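Side-chain contacts in V-type ATP synthase alpha chain (Nanoarchaeum equitans Kin4-M, PDB 5BN3), which belongs to the ATP synthase alpha/beta family, joining a beta-barrel, a P-loop nucleotide-binding domain with bound ADP, and a helical C-terminal domain in a six-chain assembly: residues L207-P212 / K432-L437; K30-V35 / K65-E70; I542-K547 / E554-I559; D320-W325 / E388-N393. All blocks are in the same frame, centred on the assembly; numbering follows the deposited sequence.

Interaction 1: L207-P212 / K432-L437; sequences LDIMFP and KYFEEL
The F434 ring meets I209 CD1 and the carbonyl oxygen of D208, and both come at it obliquely. Over the centre of one face lies CD2 of its own neighbour Y433, 4.0 Å above the F434 ring plane. The far corner of the ring does most of the touching: F434 CZ is 3.3 Å from D208 O, with CE1 and CE2 farther from that oxygen. D208 O is buried here and has no hydrogen-bonding partner in the model; the nearby ring C-H at CZ is probably only modest electrostatic compensation for it. The D208 carboxylate plays no part in this, being held by T202 OG1 and the backbone N of G203. Beside the carbonyl, I209 adds the apolar half of the contact, its CD1 3.9 Å from F434 CE1. The I209 backbone lies well back, its CA 9.0 Å from that of F434. F434 spans most of that distance; the CG1 branch of I209, beside the backbone N (chi1 -56°), brings its terminal methyl the rest of the way.

The contact covers 109 Å² and joins the wider, pi-type turn at 207-210 of helix 205-210, in the nucleotide-binding domain, to helix 427-437, in the C-terminal domain. R445 of helix 441-458 takes the carbonyls of I209 and M210, and V441 of the same helix packs on F434. I209 also rests on T506 and M510 of helix 503-523, while P212 leans on W427 and V430 at the start of helix 427-437.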
loop_
_atom_site.group_PDB
_atom_site.type_symbol
_atom_site.label_atom_id
_atom_site.label_comp_id
_atom_site.label_asym_id
_atom_site.label_seq_id
_atom_site.Cartn_x
_atom_site.Cartn_y
_atom_site.Cartn_z
ATOM N N LEU A 207 15.899 8.557 31.113
ATOM C CA LEU A 207 16.453 9.608 30.262
ATOM C C LEU A 207 17.802 10.121 30.761
ATOM O O LEU A 207 18.558 10.720 30.000
ATOM C CB LEU A 207 15.471 10.774 30.133
ATOM C CG LEU A 207 14.099 10.472 29.534
ATOM C CD1 LEU A 207 13.369 11.762 29.199
ATOM C CD2 LEU A 207 14.238 9.602 28.301
ATOM N N ASP A 208 18.105 9.891 32.034
ATOM C CA ASP A 208 19.349 10.403 32.611
ATOM C C ASP A 208 20.513 9.418 32.518
ATOM O O ASP A 208 21.668 9.826 32.396
ATOM C CB ASP A 208 19.133 10.842 34.066
ATOM C CG ASP A 208 18.243 12.064 34.181
ATOM O OD1 ASP A 208 18.043 12.755 33.160
ATOM O OD2 ASP A 208 17.747 12.339 35.297
ATOM N N ILE A 209 20.209 8.126 32.567
ATOM C CA ILE A 209 21.253 7.108 32.557
ATOM C C ILE A 209 21.276 6.305 31.260
ATOM O O ILE A 209 22.322 6.162 30.626
ATOM C CB ILE A 209 21.092 6.129 33.735
ATOM C CG1 ILE A 209 21.068 6.893 35.058
ATOM C CG2 ILE A 209 22.220 5.120 33.741
ATOM C CD1 ILE A 209 22.344 7.660 35.349
ATOM N N MET A 210 20.116 5.788 30.868
ATOM C CA MET A 210 20.033 4.908 29.710
ATOM C C MET A 210 20.267 5.632 28.384
ATOM O O MET A 210 21.123 5.225 27.601
ATOM C CB MET A 210 18.688 4.175 29.701
ATOM C CG MET A 210 18.417 3.353 30.954
ATOM S SD MET A 210 19.422 1.854 31.036
ATOM C CE MET A 210 20.662 2.347 32.220
ATOM N N PHE A 211 19.520 6.706 28.136
ATOM C CA PHE A 211 19.643 7.427 26.865
ATOM C C PHE A 211 19.823 8.939 27.020
ATOM O O PHE A 211 19.067 9.714 26.432
ATOM C CB PHE A 211 18.418 7.140 25.986
ATOM C CG PHE A 211 18.094 5.673 25.856
ATOM C CD1 PHE A 211 18.804 4.869 24.976
ATOM C CD2 PHE A 211 17.081 5.099 26.612
ATOM C CE1 PHE A 211 18.513 3.520 24.854
ATOM C CE2 PHE A 211 16.784 3.751 26.494
ATOM C CZ PHE A 211 17.502 2.962 25.613
ATOM N N PRO A 212 20.850 9.369 27.774
ATOM C CA PRO A 212 20.966 10.806 28.035
ATOM C C PRO A 212 21.482 11.587 26.834
ATOM O O PRO A 212 22.199 11.033 26.001
ATOM C CB PRO A 212 22.001 10.867 29.161
ATOM C CG PRO A 212 22.881 9.691 28.905
ATOM C CD PRO A 212 21.966 8.610 28.373
ATOM N N LYS A 432 31.981 11.043 30.566
ATOM C CA LYS A 432 33.030 11.681 31.354
ATOM C C LYS A 432 32.470 12.095 32.704
ATOM O O LYS A 432 33.016 11.743 33.748
ATOM C CB LYS A 432 33.542 12.931 30.641
ATOM C CG LYS A 432 33.399 12.918 29.128
ATOM C CD LYS A 432 33.312 14.346 28.606
ATOM C CE LYS A 432 33.373 14.403 27.089
ATOM N NZ LYS A 432 33.144 15.787 26.586
ATOM N N TYR A 433 31.370 12.843 32.662
ATOM C CA TYR A 433 30.718 13.357 33.861
ATOM C C TYR A 433 30.361 12.251 34.845
ATOM O O TYR A 433 30.608 12.375 36.044
ATOM C CB TYR A 433 29.453 14.131 33.478
ATOM C CG TYR A 433 28.632 14.598 34.661
ATOM C CD1 TYR A 433 28.883 15.821 35.260
ATOM C CD2 TYR A 433 27.600 13.819 35.170
ATOM C CE1 TYR A 433 28.138 16.253 36.336
ATOM C CE2 TYR A 433 26.850 14.244 36.248
ATOM C CZ TYR A 433 27.123 15.462 36.825
ATOM O OH TYR A 433 26.382 15.892 37.898
ATOM N N PHE A 434 29.766 11.178 34.334
ATOM C CA PHE A 434 29.308 10.087 35.184
ATOM C C PHE A 434 30.469 9.290 35.771
ATOM O O PHE A 434 30.412 8.867 36.921
ATOM C CB PHE A 434 28.350 9.170 34.419
ATOM C CG PHE A 434 27.028 9.812 34.100
ATOM C CD1 PHE A 434 26.093 10.035 35.100
ATOM C CD2 PHE A 434 26.714 10.183 32.800
ATOM C CE1 PHE A 434 24.872 10.625 34.811
ATOM C CE2 PHE A 434 25.495 10.772 32.506
ATOM C CZ PHE A 434 24.574 10.993 33.512
ATOM N N GLU A 435 31.517 9.093 34.976
ATOM C CA GLU A 435 32.717 8.396 35.432
ATOM C C GLU A 435 33.314 9.061 36.670
ATOM O O GLU A 435 33.449 8.429 37.721
ATOM C CB GLU A 435 33.748 8.341 34.317
ATOM N N GLU A 436 33.660 10.339 36.529
ATOM C CA GLU A 436 34.236 11.141 37.606
ATOM C C GLU A 436 33.455 11.026 38.911
ATOM O O GLU A 436 34.001 10.635 39.943
ATOM C CB GLU A 436 34.284 12.618 37.193
ATOM C CG GLU A 436 34.992 12.907 35.875
ATOM C CD GLU A 436 36.503 12.961 36.004
ATOM O OE1 GLU A 436 37.043 12.464 37.015
ATOM O OE2 GLU A 436 37.153 13.506 35.088
ATOM N N LEU A 437 32.171 11.361 38.848
ATOM C CA LEU A 437 31.347 11.509 40.043
ATOM C C LEU A 437 30.712 10.189 40.482
ATOM O O LEU A 437 30.104 10.111 41.552
ATOM C CB LEU A 437 30.270 12.576 39.809
ATOM C CG LEU A 437 30.734 13.881 39.147
ATOM C CD1 LEU A 437 29.634 14.928 39.169
ATOM C CD2 LEU A 437 31.990 14.427 39.807
#

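Interaction 2: K30-V35 / K65-E70; sequences KLIGEV and KPLTIE
L67 reaches across to E34 and I32, and three kinds of interaction can be separated. The apolar part is slight: I32 CG2 and L67 CD1 stand 4.5 Å apart, a loose touch of two methyl groups. Both side chains also lie against V23 of strand 23-26, which fills in the same apolar patch.

Next comes a carboxylate against a methyl. E34 runs out extended from its strand, with CG anti to the backbone N (chi1 -174°), and crosses the leucine at about a right angle. This leaves E34 OE1 3.9 Å from L67 CD2, a van der Waals contact and not a bond.

The polar groups find their partners in other places. E34 OE1 is hydrogen-bonded to Y48 OH and OE2 forms a salt bridge with R185 NE, so both carboxylate oxygens of this buried glutamate are satisfied and its orientation is fixed from outside the contact. A water accepts from the backbone N of L67 at 3.0 Å and lies close to E34 OE2 as well. Its separation from that oxygen is too short to be trusted, so the bridge is doubtful in detail.

In the fold, the contact joins strand 31-39 of the N-terminal barrel sheet to the start of strand 68-71. Strand 31-39, which starts with a G1 bulge where K30 and L31 both face V26, runs antiparallel between strands 23-26 and 42-47. L67 sits just ahead of strand 68-71, which pairs antiparallel with strand 180-183 and, through I69, touches L300 and T303 of helix 293-309.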
loop_
_atom_site.group_PDB
_atom_site.type_symbol
_atom_site.label_atom_id
_atom_site.label_comp_id
_atom_site.label_asym_id
_atom_site.label_seq_id
_atom_site.Cartn_x
_atom_site.Cartn_y
_atom_site.Cartn_z
ATOM N N LYS A 30 -8.780 43.324 10.083
ATOM C CA LYS A 30 -7.321 43.370 10.190
ATOM C C LYS A 30 -6.714 42.140 10.861
ATOM O O LYS A 30 -6.076 42.244 11.911
ATOM C CB LYS A 30 -6.882 44.639 10.926
ATOM C CG LYS A 30 -7.248 45.934 10.215
ATOM C CD LYS A 30 -6.789 47.133 11.028
ATOM C CE LYS A 30 -6.497 48.334 10.144
ATOM N NZ LYS A 30 -5.709 49.368 10.873
ATOM N N LEU A 31 -6.911 40.980 10.246
ATOM C CA LEU A 31 -6.350 39.740 10.763
ATOM C C LEU A 31 -4.870 39.664 10.402
ATOM O O LEU A 31 -4.473 40.036 9.295
ATOM C CB LEU A 31 -7.103 38.539 10.187
ATOM C CG LEU A 31 -8.628 38.621 10.292
ATOM C CD1 LEU A 31 -9.291 37.438 9.607
ATOM C CD2 LEU A 31 -9.056 38.695 11.743
ATOM N N ILE A 32 -4.053 39.199 11.343
ATOM C CA ILE A 32 -2.620 39.071 11.106
ATOM C C ILE A 32 -2.336 38.002 10.054
ATOM O O ILE A 32 -2.804 36.866 10.164
ATOM C CB ILE A 32 -1.850 38.729 12.398
ATOM C CG1 ILE A 32 -2.164 39.746 13.500
ATOM C CG2 ILE A 32 -0.354 38.679 12.130
ATOM C CD1 ILE A 32 -1.751 41.168 13.166
ATOM N N GLY A 33 -1.575 38.376 9.029
ATOM C CA GLY A 33 -1.175 37.451 7.986
ATOM C C GLY A 33 0.278 37.670 7.616
ATOM O O GLY A 33 0.890 38.654 8.034
ATOM N N GLU A 34 0.832 36.751 6.833
ATOM C CA GLU A 34 2.214 36.864 6.388
ATOM C C GLU A 34 2.324 36.448 4.925
ATOM O O GLU A 34 1.848 35.379 4.540
ATOM C CB GLU A 34 3.123 35.994 7.263
ATOM C CG GLU A 34 4.612 36.134 6.979
ATOM C CD GLU A 34 5.457 35.215 7.848
ATOM O OE1 GLU A 34 4.888 34.308 8.494
ATOM O OE2 GLU A 34 6.692 35.399 7.888
ATOM N N VAL A 35 2.939 37.298 4.108
ATOM C CA VAL A 35 3.154 36.974 2.700
ATOM C C VAL A 35 4.197 35.865 2.571
ATOM O O VAL A 35 5.315 36.000 3.057
ATOM C CB VAL A 35 3.610 38.208 1.897
ATOM C CG1 VAL A 35 3.830 37.840 0.443
ATOM C CG2 VAL A 35 2.574 39.315 1.999
ATOM N N LYS A 65 6.932 45.225 7.841
ATOM C CA LYS A 65 7.738 44.520 8.820
ATOM C C LYS A 65 7.497 43.024 8.799
ATOM O O LYS A 65 6.427 42.569 8.396
ATOM N N PRO A 66 8.500 42.246 9.224
ATOM C CA PRO A 66 8.355 40.792 9.317
ATOM C C PRO A 66 7.722 40.392 10.641
ATOM O O PRO A 66 7.468 41.254 11.486
ATOM C CB PRO A 66 9.800 40.300 9.258
ATOM C CG PRO A 66 10.583 41.405 9.886
ATOM C CD PRO A 66 9.879 42.686 9.508
ATOM N N LEU A 67 7.470 39.100 10.817
ATOM C CA LEU A 67 6.855 38.596 12.041
ATOM C C LEU A 67 7.879 38.590 13.172
ATOM O O LEU A 67 8.911 37.924 13.079
ATOM C CB LEU A 67 6.299 37.187 11.808
ATOM C CG LEU A 67 5.132 36.707 12.675
ATOM C CD1 LEU A 67 3.992 37.698 12.607
ATOM C CD2 LEU A 67 4.652 35.332 12.228
ATOM N N THR A 68 7.595 39.335 14.239
ATOM C CA THR A 68 8.552 39.496 15.332
ATOM C C THR A 68 7.989 39.115 16.699
ATOM O O THR A 68 6.778 38.966 16.870
ATOM C CB THR A 68 9.070 40.948 15.423
ATOM O OG1 THR A 68 8.000 41.815 15.817
ATOM C CG2 THR A 68 9.625 41.408 14.084
ATOM N N ILE A 69 8.891 38.964 17.666
ATOM C CA ILE A 69 8.518 38.759 19.060
ATOM C C ILE A 69 9.262 39.765 19.934
ATOM O O ILE A 69 10.430 40.075 19.680
ATOM C CB ILE A 69 8.836 37.317 19.528
ATOM C CG1 ILE A 69 8.479 37.132 21.004
ATOM C CG2 ILE A 69 10.304 36.988 19.308
ATOM C CD1 ILE A 69 7.014 37.350 21.306
ATOM N N GLU A 70 8.576 40.298 20.942
ATOM C CA GLU A 70 9.215 41.191 21.901
ATOM C C GLU A 70 10.006 40.378 22.916
ATOM O O GLU A 70 9.459 39.493 23.578
ATOM C CB GLU A 70 8.170 42.053 22.617
ATOM C CG GLU A 70 7.527 43.120 21.738
ATOM C CD GLU A 70 6.397 43.849 22.440
ATOM O OE1 GLU A 70 6.143 43.561 23.630
ATOM O OE2 GLU A 70 5.753 44.706 21.799
HETATM O O HOH W 1 7.959 37.377 8.402
#

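Interaction 3: I542-K547 / E554-I559; sequences IKLRYK and EEIKAI
K547 and E555 form a salt bridge, with K547 NZ 3.0 Å from E555 OE1. As a hydrogen bond it is weak: the ammonium sits beside the glutamate stem, 3.1 Å from E555 CD, instead of lying squarely beyond the oxygen. The lysine reaches over as a fully extended chain, while the glutamate bends at its second torsion (chi2 67°), which turns the carboxylate across the lysine end so that OE1 is its nearest oxygen. E555 OE2 is left farther off, 3.9 Å from the same K547 NZ.

The stem of E555 serves a second purpose, for L544 CD2 packs 3.6 Å from E555 CG, so one residue pairs a charge and covers a leucine. These contacts close a helical hairpin near the C-terminus: helix 537-542 unravels through 543-545, which keep helical backbone angles without the regular bonds, and the chain then doubles back into helix 552-562. K547 N, bonded to L544 O at 2.9 Å, tightens the turn and brings the two contact residues of this side together.

Deeper in, L544 turns its end into the apolar face of helix 552-562. It meets I559 tip to tip, CD1 to CD1 at 4.0 Å, and crosses I556 at about a right angle, both leucine methyls lying 4.2 Å from I556 CG1. L509 and I512 of helix 503-523 cover L544, and I559 continues the packing onto I537 and I541 of helix 537-542.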
loop_
_atom_site.group_PDB
_atom_site.type_symbol
_atom_site.label_atom_id
_atom_site.label_comp_id
_atom_site.label_asym_id
_atom_site.label_seq_id
_atom_site.Cartn_x
_atom_site.Cartn_y
_atom_site.Cartn_z
ATOM N N ILE A 542 12.093 -3.205 44.468
ATOM C CA ILE A 542 11.103 -2.682 43.528
ATOM C C ILE A 542 10.262 -1.545 44.132
ATOM O O ILE A 542 9.868 -0.613 43.427
ATOM C CB ILE A 542 10.207 -3.833 42.986
ATOM C CG1 ILE A 542 11.014 -4.711 42.022
ATOM C CG2 ILE A 542 8.978 -3.300 42.279
ATOM C CD1 ILE A 542 10.264 -5.932 41.514
ATOM N N LYS A 543 10.026 -1.607 45.441
ATOM C CA LYS A 543 9.213 -0.605 46.130
ATOM C C LYS A 543 10.003 0.635 46.556
ATOM O O LYS A 543 9.418 1.618 47.011
ATOM C CB LYS A 543 8.539 -1.230 47.356
ATOM C CG LYS A 543 7.543 -2.330 47.031
ATOM C CD LYS A 543 7.198 -3.145 48.271
ATOM C CE LYS A 543 6.674 -2.265 49.394
ATOM N NZ LYS A 543 6.383 -3.050 50.626
ATOM N N LEU A 544 11.325 0.584 46.404
ATOM C CA LEU A 544 12.216 1.660 46.850
ATOM C C LEU A 544 11.859 3.041 46.300
ATOM O O LEU A 544 11.808 4.016 47.050
ATOM C CB LEU A 544 13.668 1.335 46.488
ATOM C CG LEU A 544 14.465 0.424 47.421
ATOM C CD1 LEU A 544 15.805 0.067 46.804
ATOM C CD2 LEU A 544 14.679 1.119 48.748
ATOM N N ARG A 545 11.611 3.114 44.995
ATOM C CA ARG A 545 11.376 4.388 44.313
ATOM C C ARG A 545 10.175 5.163 44.851
ATOM O O ARG A 545 10.079 6.377 44.667
ATOM C CB ARG A 545 11.240 4.178 42.797
ATOM C CG ARG A 545 10.123 3.219 42.376
ATOM C CD ARG A 545 10.106 3.019 40.862
ATOM N NE ARG A 545 9.104 2.044 40.433
ATOM C CZ ARG A 545 7.898 2.359 39.973
ATOM N NH1 ARG A 545 7.534 3.629 39.874
ATOM N NH2 ARG A 545 7.056 1.404 39.607
ATOM N N TYR A 546 9.268 4.462 45.525
ATOM C CA TYR A 546 8.089 5.099 46.100
ATOM C C TYR A 546 8.348 5.709 47.476
ATOM O O TYR A 546 7.434 6.250 48.100
ATOM C CB TYR A 546 6.937 4.098 46.191
ATOM C CG TYR A 546 6.239 3.861 44.876
ATOM C CD1 TYR A 546 5.423 4.836 44.322
ATOM C CD2 TYR A 546 6.385 2.662 44.195
ATOM C CE1 TYR A 546 4.780 4.627 43.124
ATOM C CE2 TYR A 546 5.743 2.445 42.994
ATOM C CZ TYR A 546 4.942 3.433 42.465
ATOM O OH TYR A 546 4.299 3.227 41.270
ATOM N N LYS A 547 9.587 5.627 47.950
ATOM C CA LYS A 547 9.887 6.084 49.305
ATOM C C LYS A 547 10.453 7.501 49.370
ATOM O O LYS A 547 11.003 8.002 48.388
ATOM C CB LYS A 547 10.764 5.063 50.039
ATOM C CG LYS A 547 9.983 3.795 50.374
ATOM C CD LYS A 547 10.798 2.751 51.123
ATOM C CE LYS A 547 9.901 1.584 51.531
ATOM N NZ LYS A 547 10.660 0.385 51.973
ATOM N N GLU A 554 17.275 4.474 54.392
ATOM C CA GLU A 554 17.124 3.527 55.491
ATOM C C GLU A 554 16.819 2.129 54.968
ATOM O O GLU A 554 17.368 1.142 55.455
ATOM C CB GLU A 554 16.006 3.978 56.435
ATOM C CG GLU A 554 16.264 5.288 57.168
ATOM C CD GLU A 554 15.988 6.524 56.325
ATOM O OE1 GLU A 554 15.564 7.544 56.907
ATOM O OE2 GLU A 554 16.203 6.486 55.095
ATOM N N GLU A 555 15.936 2.054 53.978
ATOM C CA GLU A 555 15.549 0.775 53.393
ATOM C C GLU A 555 16.711 0.109 52.655
ATOM O O GLU A 555 16.826 -1.117 52.640
ATOM C CB GLU A 555 14.357 0.954 52.450
ATOM C CG GLU A 555 13.790 -0.349 51.924
ATOM C CD GLU A 555 13.135 -1.177 53.010
ATOM O OE1 GLU A 555 12.606 -0.584 53.973
ATOM O OE2 GLU A 555 13.148 -2.421 52.903
ATOM N N ILE A 556 17.570 0.920 52.046
ATOM C CA ILE A 556 18.749 0.412 51.351
ATOM C C ILE A 556 19.713 -0.236 52.338
ATOM O O ILE A 556 20.224 -1.332 52.090
ATOM C CB ILE A 556 19.469 1.526 50.567
ATOM C CG1 ILE A 556 18.769 1.761 49.229
ATOM C CG2 ILE A 556 20.920 1.165 50.314
ATOM C CD1 ILE A 556 19.434 2.813 48.376
ATOM N N LYS A 557 19.953 0.444 53.455
ATOM C CA LYS A 557 20.758 -0.118 54.529
ATOM C C LYS A 557 20.140 -1.431 54.984
ATOM O O LYS A 557 20.845 -2.405 55.207
ATOM C CB LYS A 557 20.863 0.860 55.702
ATOM C CG LYS A 557 21.526 2.184 55.348
ATOM C CD LYS A 557 21.749 3.047 56.583
ATOM C CE LYS A 557 22.462 4.348 56.233
ATOM N NZ LYS A 557 22.871 5.108 57.450
ATOM N N ALA A 558 18.815 -1.454 55.094
ATOM C CA ALA A 558 18.096 -2.663 55.479
ATOM C C ALA A 558 18.260 -3.787 54.455
ATOM O O ALA A 558 18.388 -4.955 54.823
ATOM C CB ALA A 558 16.628 -2.354 55.681
ATOM N N ILE A 559 18.242 -3.427 53.174
ATOM C CA ILE A 559 18.389 -4.398 52.094
ATOM C C ILE A 559 19.821 -4.933 52.005
ATOM O O ILE A 559 20.027 -6.125 51.778
ATOM C CB ILE A 559 17.935 -3.800 50.735
ATOM C CG1 ILE A 559 16.419 -3.581 50.737
ATOM C CG2 ILE A 559 18.308 -4.713 49.579
ATOM C CD1 ILE A 559 15.908 -2.800 49.548
#

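Interaction 4: D320-W325 / E388-N393; sequences DSTSRW and EPVTQN
E388 OE1 is gripped by three donors: T391 OG1 at 2.7 Å, T391 N at 2.8 Å, and a water at 2.8 Å that also lies 2.7 Å from S323 OG and so ties the two segments together. The T391 hydroxyl arrives on the anti side, 22° out of the carboxylate plane. The T391 amide comes from above that plane, 63° out of it, and on the same face. V390 N binds the other oxygen, E388 OE2, at 3.0 Å, also from above. E388 thus holds the N-cap of helix 389-395 with both carboxylate oxygens.

Across the contact a second helix start is capped likewise, S321 OG accepting from S323 N ahead of helix 322-335. This helix follows strand 314-320 of the nucleotide-binding domain's mixed sheet, entered through a cis peptide before S321; at the strand's end D320 is bonded to T230 of the P-loop.

Direct packing is light. With CG1 anti to its backbone N (chi1 -176°), V390 points that methyl at the two hydroxyls, 4.1 Å from S323 OG and 4.3 Å from T322 OG1. S323 OG also bonds S380 N, and T322 OG1 bonds the carbonyl of A378. V379, between those two, packs on T322, S323 and V390.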
loop_
_atom_site.group_PDB
_atom_site.type_symbol
_atom_site.label_atom_id
_atom_site.label_comp_id
_atom_site.label_asym_id
_atom_site.label_seq_id
_atom_site.Cartn_x
_atom_site.Cartn_y
_atom_site.Cartn_z
ATOM N N ASP A 320 5.408 20.076 21.727
ATOM C CA ASP A 320 4.391 19.029 21.751
ATOM C C ASP A 320 3.142 19.536 21.028
ATOM O O ASP A 320 2.382 20.316 21.596
ATOM C CB ASP A 320 4.059 18.699 23.215
ATOM C CG ASP A 320 3.007 17.612 23.362
ATOM O OD1 ASP A 320 2.824 16.808 22.424
ATOM O OD2 ASP A 320 2.366 17.551 24.436
ATOM N N SER A 321 2.916 19.113 19.785
ATOM C CA SER A 321 3.742 18.136 19.083
ATOM C C SER A 321 4.149 18.657 17.703
ATOM O O SER A 321 3.396 19.396 17.066
ATOM C CB SER A 321 2.964 16.825 18.935
ATOM O OG SER A 321 3.394 16.097 17.800
ATOM N N THR A 322 5.331 18.259 17.235
ATOM C CA THR A 322 5.848 18.731 15.948
ATOM C C THR A 322 5.059 18.226 14.740
ATOM O O THR A 322 5.102 18.826 13.669
ATOM C CB THR A 322 7.339 18.383 15.762
ATOM O OG1 THR A 322 7.509 16.960 15.777
ATOM C CG2 THR A 322 8.166 19.008 16.869
ATOM N N SER A 323 4.344 17.121 14.914
ATOM C CA SER A 323 3.489 16.596 13.856
ATOM C C SER A 323 2.365 17.565 13.472
ATOM O O SER A 323 1.914 17.579 12.327
ATOM C CB SER A 323 2.898 15.248 14.270
ATOM O OG SER A 323 3.925 14.317 14.549
ATOM N N ARG A 324 1.916 18.372 14.429
ATOM C CA ARG A 324 0.834 19.323 14.181
ATOM C C ARG A 324 1.329 20.480 13.320
ATOM O O ARG A 324 0.584 21.032 12.510
ATOM C CB ARG A 324 0.264 19.849 15.502
ATOM C CG ARG A 324 -0.116 18.757 16.497
ATOM C CD ARG A 324 -1.018 17.716 15.865
ATOM N NE ARG A 324 -1.237 16.588 16.766
ATOM C CZ ARG A 324 -1.432 15.337 16.366
ATOM N NH1 ARG A 324 -1.434 15.043 15.073
ATOM N NH2 ARG A 324 -1.619 14.378 17.261
ATOM N N TRP A 325 2.594 20.842 13.513
ATOM C CA TRP A 325 3.263 21.843 12.689
ATOM C C TRP A 325 3.406 21.299 11.273
ATOM O O TRP A 325 3.182 22.014 10.296
ATOM C CB TRP A 325 4.636 22.178 13.295
ATOM C CG TRP A 325 5.563 22.989 12.415
ATOM C CD1 TRP A 325 5.209 23.895 11.454
ATOM C CD2 TRP A 325 6.998 22.951 12.419
ATOM N NE1 TRP A 325 6.335 24.420 10.865
ATOM C CE2 TRP A 325 7.445 23.860 11.441
ATOM C CE3 TRP A 325 7.947 22.240 13.161
ATOM C CZ2 TRP A 325 8.800 24.073 11.181
ATOM C CZ3 TRP A 325 9.291 22.453 12.903
ATOM C CH2 TRP A 325 9.705 23.361 11.922
ATOM N N GLU A 388 7.014 6.760 9.149
ATOM C CA GLU A 388 6.428 7.920 8.477
ATOM C C GLU A 388 7.417 9.099 8.392
ATOM O O GLU A 388 8.384 9.148 9.156
ATOM C CB GLU A 388 5.119 8.305 9.183
ATOM C CG GLU A 388 5.286 8.757 10.621
ATOM C CD GLU A 388 5.461 10.252 10.733
ATOM O OE1 GLU A 388 5.924 10.718 11.795
ATOM O OE2 GLU A 388 5.124 10.966 9.762
ATOM N N PRO A 389 7.192 10.034 7.445
ATOM C CA PRO A 389 8.167 11.093 7.139
ATOM C C PRO A 389 8.574 12.001 8.304
ATOM O O PRO A 389 9.761 12.315 8.412
ATOM C CB PRO A 389 7.450 11.929 6.073
ATOM C CG PRO A 389 6.536 10.974 5.407
ATOM C CD PRO A 389 6.055 10.062 6.504
ATOM N N VAL A 390 7.629 12.441 9.132
ATOM C CA VAL A 390 7.969 13.345 10.232
ATOM C C VAL A 390 8.955 12.695 11.201
ATOM O O VAL A 390 9.977 13.287 11.548
ATOM C CB VAL A 390 6.715 13.826 10.993
ATOM C CG1 VAL A 390 7.095 14.843 12.056
ATOM C CG2 VAL A 390 5.718 14.440 10.028
ATOM N N THR A 391 8.652 11.472 11.625
ATOM C CA THR A 391 9.541 10.744 12.525
ATOM C C THR A 391 10.897 10.494 11.872
ATOM O O THR A 391 11.937 10.754 12.472
ATOM C CB THR A 391 8.940 9.387 12.938
ATOM O OG1 THR A 391 7.664 9.590 13.557
ATOM C CG2 THR A 391 9.861 8.683 13.916
ATOM N N GLN A 392 10.884 9.991 10.639
ATOM C CA GLN A 392 12.124 9.620 9.961
ATOM C C GLN A 392 13.017 10.814 9.642
ATOM O O GLN A 392 14.232 10.740 9.819
ATOM C CB GLN A 392 11.830 8.797 8.700
ATOM C CG GLN A 392 11.322 7.390 9.001
ATOM C CD GLN A 392 12.256 6.630 9.924
ATOM O OE1 GLN A 392 13.474 6.706 9.785
ATOM N NE2 GLN A 392 11.688 5.908 10.886
ATOM N N ASN A 393 12.423 11.908 9.172
ATOM C CA ASN A 393 13.186 13.138 8.953
ATOM C C ASN A 393 13.813 13.655 10.243
ATOM O O ASN A 393 14.978 14.057 10.261
ATOM C CB ASN A 393 12.295 14.232 8.352
ATOM C CG ASN A 393 11.978 13.994 6.890
ATOM O OD1 ASN A 393 12.655 13.223 6.210
ATOM N ND2 ASN A 393 10.950 14.674 6.393
HETATM O O HOH W 2 3.874 12.578 12.457
#

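No two of these contacts touch. Interactions 1, 3 and 4 are buried, whereas interaction 2 is only partly so. Interaction 4 lies nearest the centre of the chain and nested inside the loop that interaction 1 closes. Interactions 1 and 3 share a neighbour, helix 503-523, with their centres about 22 Å apart on the C-terminal side; interaction 2 lies across the chain's centre from both. Chemistry follows place: only interaction 3, farthest from the chain's centre, has a direct charged pair between its segments. Interactions 2 and 4 each have a water between their own segments, a sound bridge only in 4, while interaction 1 relies on an aromatic ring against a carbonyl and a methyl.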